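Local coordinates for cytoplasmic protein (Bacillus cereus, PDB 2O3L) that is of unknown function but belongs to the DUF1048 family and folds into an all-helical, left-handed superhelix, at residues N35-D38 and M39-Q43; E56-Q59 and V60-T64. All coordinates share one frame; numbering follows the deposited sequence.

Interaction 1 (N35-D38 and M39-Q43)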
loop_
_atom_site.group_PDB
_atom_site.type_symbol
_atom_site.label_atom_id
_atom_site.label_comp_id
_atom_site.label_asym_id
_atom_site.label_seq_id
_atom_site.Cartn_x
_atom_site.Cartn_y
_atom_site.Cartn_z
ATOM N N ASN A 35 10.733 -4.674 11.087
ATOM C CA ASN A 35 11.577 -3.575 10.735
ATOM C C ASN A 35 10.796 -2.539 9.965
ATOM O O ASN A 35 10.050 -2.846 9.017
ATOM C CB ASN A 35 12.746 -4.129 9.925
ATOM C CG ASN A 35 13.868 -3.156 9.759
ATOM O OD1 ASN A 35 13.702 -2.080 9.218
ATOM N ND2 ASN A 35 15.022 -3.570 10.140
ATOM N N GLY A 36 10.949 -1.285 10.377
ATOM C CA GLY A 36 10.322 -0.186 9.643
ATOM C C GLY A 36 10.682 -0.141 8.168
ATOM O O GLY A 36 9.850 0.273 7.367
HETATM N N MSE A 37 11.932 -0.494 7.810
HETATM C CA MSE A 37 12.341 -0.527 6.395
HETATM C C MSE A 37 11.598 -1.569 5.558
HETATM O O MSE A 37 11.289 -1.320 4.395
HETATM C CB MSE A 37 13.832 -0.758 6.253
HETATM C CG MSE A 37 14.657 0.395 6.799
HETATM SE SE MSE A 37 13.984 2.107 6.129
HETATM C CE MSE A 37 14.736 1.840 4.266
ATOM N N ASP A 38 11.320 -2.723 6.145
ATOM C CA ASP A 38 10.508 -3.748 5.489
ATOM C C ASP A 38 9.115 -3.260 5.184
ATOM O O ASP A 38 8.577 -3.485 4.103
ATOM C CB ASP A 38 10.420 -4.997 6.366
ATOM C CG ASP A 38 11.756 -5.691 6.554
ATOM O OD1 ASP A 38 12.773 -5.450 5.833
ATOM O OD2 ASP A 38 11.800 -6.518 7.478
HETATM N N MSE A 39 8.505 -2.604 6.168
HETATM C CA MSE A 39 7.178 -2.049 5.979
HETATM C C MSE A 39 7.178 -0.977 4.883
HETATM O O MSE A 39 6.259 -0.940 4.087
HETATM C CB MSE A 39 6.608 -1.504 7.305
HETATM C CG MSE A 39 6.391 -2.590 8.383
HETATM SE SE MSE A 39 5.319 -4.201 7.835
HETATM C CE MSE A 39 3.641 -3.703 8.432
ATOM N N LEU A 40 8.214 -0.148 4.827
ATOM C CA LEU A 40 8.319 0.856 3.774
ATOM C C LEU A 40 8.529 0.180 2.403
ATOM O O LEU A 40 7.921 0.575 1.434
ATOM C CB LEU A 40 9.477 1.808 4.024
ATOM C CG LEU A 40 9.215 2.888 5.093
ATOM C CD1 LEU A 40 10.519 3.517 5.466
ATOM C CD2 LEU A 40 8.126 3.914 4.609
ATOM N N HIS A 41 9.413 -0.814 2.329
ATOM C CA HIS A 41 9.610 -1.514 1.042
ATOM C C HIS A 41 8.281 -2.110 0.550
ATOM O O HIS A 41 7.935 -1.982 -0.611
ATOM C CB HIS A 41 10.748 -2.522 1.147
ATOM C CG HIS A 41 12.088 -1.867 1.251
ATOM N ND1 HIS A 41 13.122 -2.366 2.009
ATOM C CD2 HIS A 41 12.544 -0.721 0.698
ATOM C CE1 HIS A 41 14.159 -1.562 1.904
ATOM N NE2 HIS A 41 13.831 -0.553 1.121
ATOM N N ILE A 42 7.483 -2.661 1.451
ATOM C CA ILE A 42 6.214 -3.267 1.060
ATOM C C ILE A 42 5.269 -2.185 0.574
ATOM O O ILE A 42 4.534 -2.377 -0.383
ATOM C CB ILE A 42 5.526 -4.011 2.245
ATOM C CG1 ILE A 42 6.359 -5.181 2.720
ATOM C CG2 ILE A 42 4.175 -4.546 1.824
ATOM C CD1 ILE A 42 6.067 -5.602 4.188
ATOM N N GLN A 43 5.260 -1.044 1.243
ATOM C CA GLN A 43 4.430 0.066 0.779
ATOM C C GLN A 43 4.863 0.585 -0.612
ATOM O O GLN A 43 4.023 0.992 -1.429
ATOM C CB GLN A 43 4.457 1.205 1.783
ATOM C CG GLN A 43 3.780 0.821 3.055
ATOM C CD GLN A 43 3.957 1.853 4.139
ATOM O OE1 GLN A 43 4.459 2.950 3.895
ATOM N NE2 GLN A 43 3.540 1.501 5.348
HETATM O O HOH W 1 13.068 -4.727 3.169
#

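Interaction 2 (E56-Q59 and V60-T64)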
loop_
_atom_site.group_PDB
_atom_site.type_symbol
_atom_site.label_atom_id
_atom_site.label_comp_id
_atom_site.label_asym_id
_atom_site.label_seq_id
_atom_site.Cartn_x
_atom_site.Cartn_y
_atom_site.Cartn_z
ATOM N N GLU A 56 -4.379 1.072 -15.651
ATOM C CA GLU A 56 -5.168 0.135 -16.457
ATOM C C GLU A 56 -6.659 0.456 -16.327
ATOM O O GLU A 56 -7.450 -0.125 -17.028
ATOM C CB GLU A 56 -4.962 -1.316 -15.961
ATOM C CG GLU A 56 -3.564 -1.869 -16.179
ATOM C CD GLU A 56 -3.266 -2.222 -17.600
ATOM O OE1 GLU A 56 -4.213 -2.412 -18.407
ATOM O OE2 GLU A 56 -2.065 -2.330 -17.904
ATOM N N GLY A 57 -7.028 1.308 -15.365
ATOM C CA GLY A 57 -8.393 1.730 -15.184
ATOM C C GLY A 57 -9.193 0.873 -14.219
ATOM O O GLY A 57 -10.434 0.914 -14.232
ATOM N N ARG A 58 -8.507 0.134 -13.335
ATOM C CA ARG A 58 -9.221 -0.658 -12.352
ATOM C C ARG A 58 -9.558 0.189 -11.154
ATOM O O ARG A 58 -8.886 1.160 -10.838
ATOM C CB ARG A 58 -8.403 -1.866 -11.869
ATOM C CG ARG A 58 -7.932 -2.767 -12.929
ATOM C CD ARG A 58 -9.098 -3.550 -13.543
ATOM N NE ARG A 58 -9.831 -4.373 -12.597
ATOM C CZ ARG A 58 -9.531 -5.654 -12.324
ATOM N NH1 ARG A 58 -8.479 -6.266 -12.882
ATOM N NH2 ARG A 58 -10.268 -6.323 -11.472
ATOM N N GLN A 59 -10.560 -0.258 -10.428
ATOM C CA GLN A 59 -10.936 0.399 -9.188
ATOM C C GLN A 59 -10.091 -0.177 -8.032
ATOM O O GLN A 59 -9.807 -1.374 -7.995
ATOM C CB GLN A 59 -12.443 0.207 -8.936
ATOM C CG GLN A 59 -13.353 0.934 -9.962
ATOM C CD GLN A 59 -13.394 2.441 -9.768
ATOM O OE1 GLN A 59 -13.191 2.942 -8.667
ATOM N NE2 GLN A 59 -13.656 3.162 -10.837
ATOM N N VAL A 60 -9.715 0.678 -7.070
ATOM C CA VAL A 60 -8.842 0.249 -6.008
ATOM C C VAL A 60 -9.351 -0.964 -5.237
ATOM O O VAL A 60 -8.580 -1.870 -4.944
ATOM C CB VAL A 60 -8.381 1.409 -5.065
ATOM C CG1 VAL A 60 -9.522 1.919 -4.211
ATOM C CG2 VAL A 60 -7.195 0.919 -4.210
ATOM N N LEU A 61 -10.647 -1.038 -4.973
ATOM C CA LEU A 61 -11.178 -2.166 -4.211
ATOM C C LEU A 61 -11.204 -3.483 -4.943
ATOM O O LEU A 61 -11.421 -4.531 -4.304
ATOM C CB LEU A 61 -12.553 -1.851 -3.621
ATOM C CG LEU A 61 -12.535 -0.710 -2.566
ATOM C CD1 LEU A 61 -13.983 -0.498 -2.076
ATOM C CD2 LEU A 61 -11.579 -0.891 -1.343
ATOM N N ASP A 62 -11.049 -3.456 -6.258
ATOM C CA ASP A 62 -10.746 -4.683 -7.044
ATOM C C ASP A 62 -9.376 -5.266 -6.612
ATOM O O ASP A 62 -9.141 -6.473 -6.669
ATOM C CB ASP A 62 -10.645 -4.400 -8.570
ATOM C CG ASP A 62 -11.991 -3.967 -9.242
ATOM O OD1 ASP A 62 -12.991 -3.805 -8.546
ATOM O OD2 ASP A 62 -12.024 -3.796 -10.498
ATOM N N ILE A 63 -8.452 -4.376 -6.295
ATOM C CA ILE A 63 -7.120 -4.779 -5.895
ATOM C C ILE A 63 -7.135 -5.324 -4.461
ATOM O O ILE A 63 -6.701 -6.427 -4.224
ATOM C CB ILE A 63 -6.109 -3.613 -6.057
ATOM C CG1 ILE A 63 -6.202 -3.062 -7.484
ATOM C CG2 ILE A 63 -4.665 -4.097 -5.659
ATOM C CD1 ILE A 63 -5.236 -1.959 -7.781
ATOM N N THR A 64 -7.692 -4.561 -3.530
ATOM C CA THR A 64 -7.646 -4.902 -2.130
ATOM C C THR A 64 -8.735 -5.836 -1.640
ATOM O O THR A 64 -8.546 -6.510 -0.631
ATOM C CB THR A 64 -7.678 -3.643 -1.257
ATOM O OG1 THR A 64 -8.910 -2.953 -1.447
ATOM C CG2 THR A 64 -6.517 -2.717 -1.596
#

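Interaction 1 (N35-D38 and M39-Q43)
Met37, a selenomethionine, spreads its side chain over Leu40 and His41, about one turn along the helix. Its SE packs on Leu40 CD1 at 3.8 Å, and Met37 CE lies 4.1 Å from His41 NE2. Bends at chi2 (-48°) and chi3 (-74°) bring SE to Leu40 and CE to the His41 ring. The His41 ring has the carbonyl oxygen of Met37 over one face. That same oxygen accepts the backbone N-H of His41. At the edge of the ring, and in its plane, His41 ND1 meets a water at 2.6 Å. The same water donates to Asp38 OD1 at 2.8 Å. It therefore bridges an acid and an imidazole whose own atoms, Asp38 OD1 and His41 ND1, stand 4.9 Å apart. Asn35 is the N-cap of helix 36-56. Its CG is anti to the backbone N (chi1 -167°), and Asn35 OD1 accepts from Met37 N at 2.8 Å, in the carbonyl plane. Its backbone oxygen takes Met39 N, the first of five successive i to i+4 bonds. On the buried side, Ile42 CG1 sits 3.1 Å from Asp38 O. The selenomethionine Met39, in the conformer described, leads away to Met28 and Val76. Ile42 reaches Leu75 of helix 68-82. The start of the helix is divided by chemistry. Met39 and Ile42 turn to the neighbouring helices, while the Met37-Leu40 contact lies outside with the cap and the water. The acid near this helix start would probably suit the helix dipole, and might help a protonated His41 if one forms.

Interaction 2 (E56-Q59 and V60-T64)
Arg58 turns the edge of its guanidinium group to one carboxylate oxygen of Asp62, four residues on. The grip is side-on, and two nitrogens go to the same atom: Arg58 NE reaches Asp62 OD2 at 3.1 Å and Arg58 NH2 reaches it at 3.2 Å. The oxygen lies close to the guanidinium plane. The two flat groups are nevertheless turned 58° against each other. NE uses the anti lone pair of OD2, whereas NH2 comes from above the carboxylate plane. Arg58 gets there by bending at chi2 and chi3 (-71° and -59°), which curls the chain back toward the helix. Behind this salt bridge, Gln59 O accepts Asp62 N at 3.0 Å, with the donor well above the carbonyl plane. Asp62 CB lies 3.2 Å from Gln59 O. On the inner side, Val60 touches Tyr17, Val20 and Phe50, and Ile63 touches Tyr17, Leu49 and Phe50. The hydroxyl of Tyr17 is hydrogen-bonded to Arg58 O. Upstream, Gly57 has positive phi and ends helix 36-56 in a Schellman motif. The whole is a helix-loop-helix connection: a Schellman C-cap, a short extended link, and a salt bridge from the link residue Arg58 to Asp62 in the next short helix.

Overall arrangement
The chain begins with helices 2-11 and 15-31, and a loop then leads to interaction 1 at the start of helix 36-56. That long helix runs on to the turn at Gly57, where interaction 2 joins its end to the short helix 60-64. Helix 68-82 follows. The two contacts are in series, neither nested nor crossed. Each is local, and neither closes a long loop. The centres of interaction 1 and interaction 2 are about 22 Å apart. They lie on opposite sides of the chain's centre and do not touch. Residues 35-43 set the start of helix 36-56 against helices 15-31 and 68-82. Residues 59-64 set the following short helix against these two and helix 36-56.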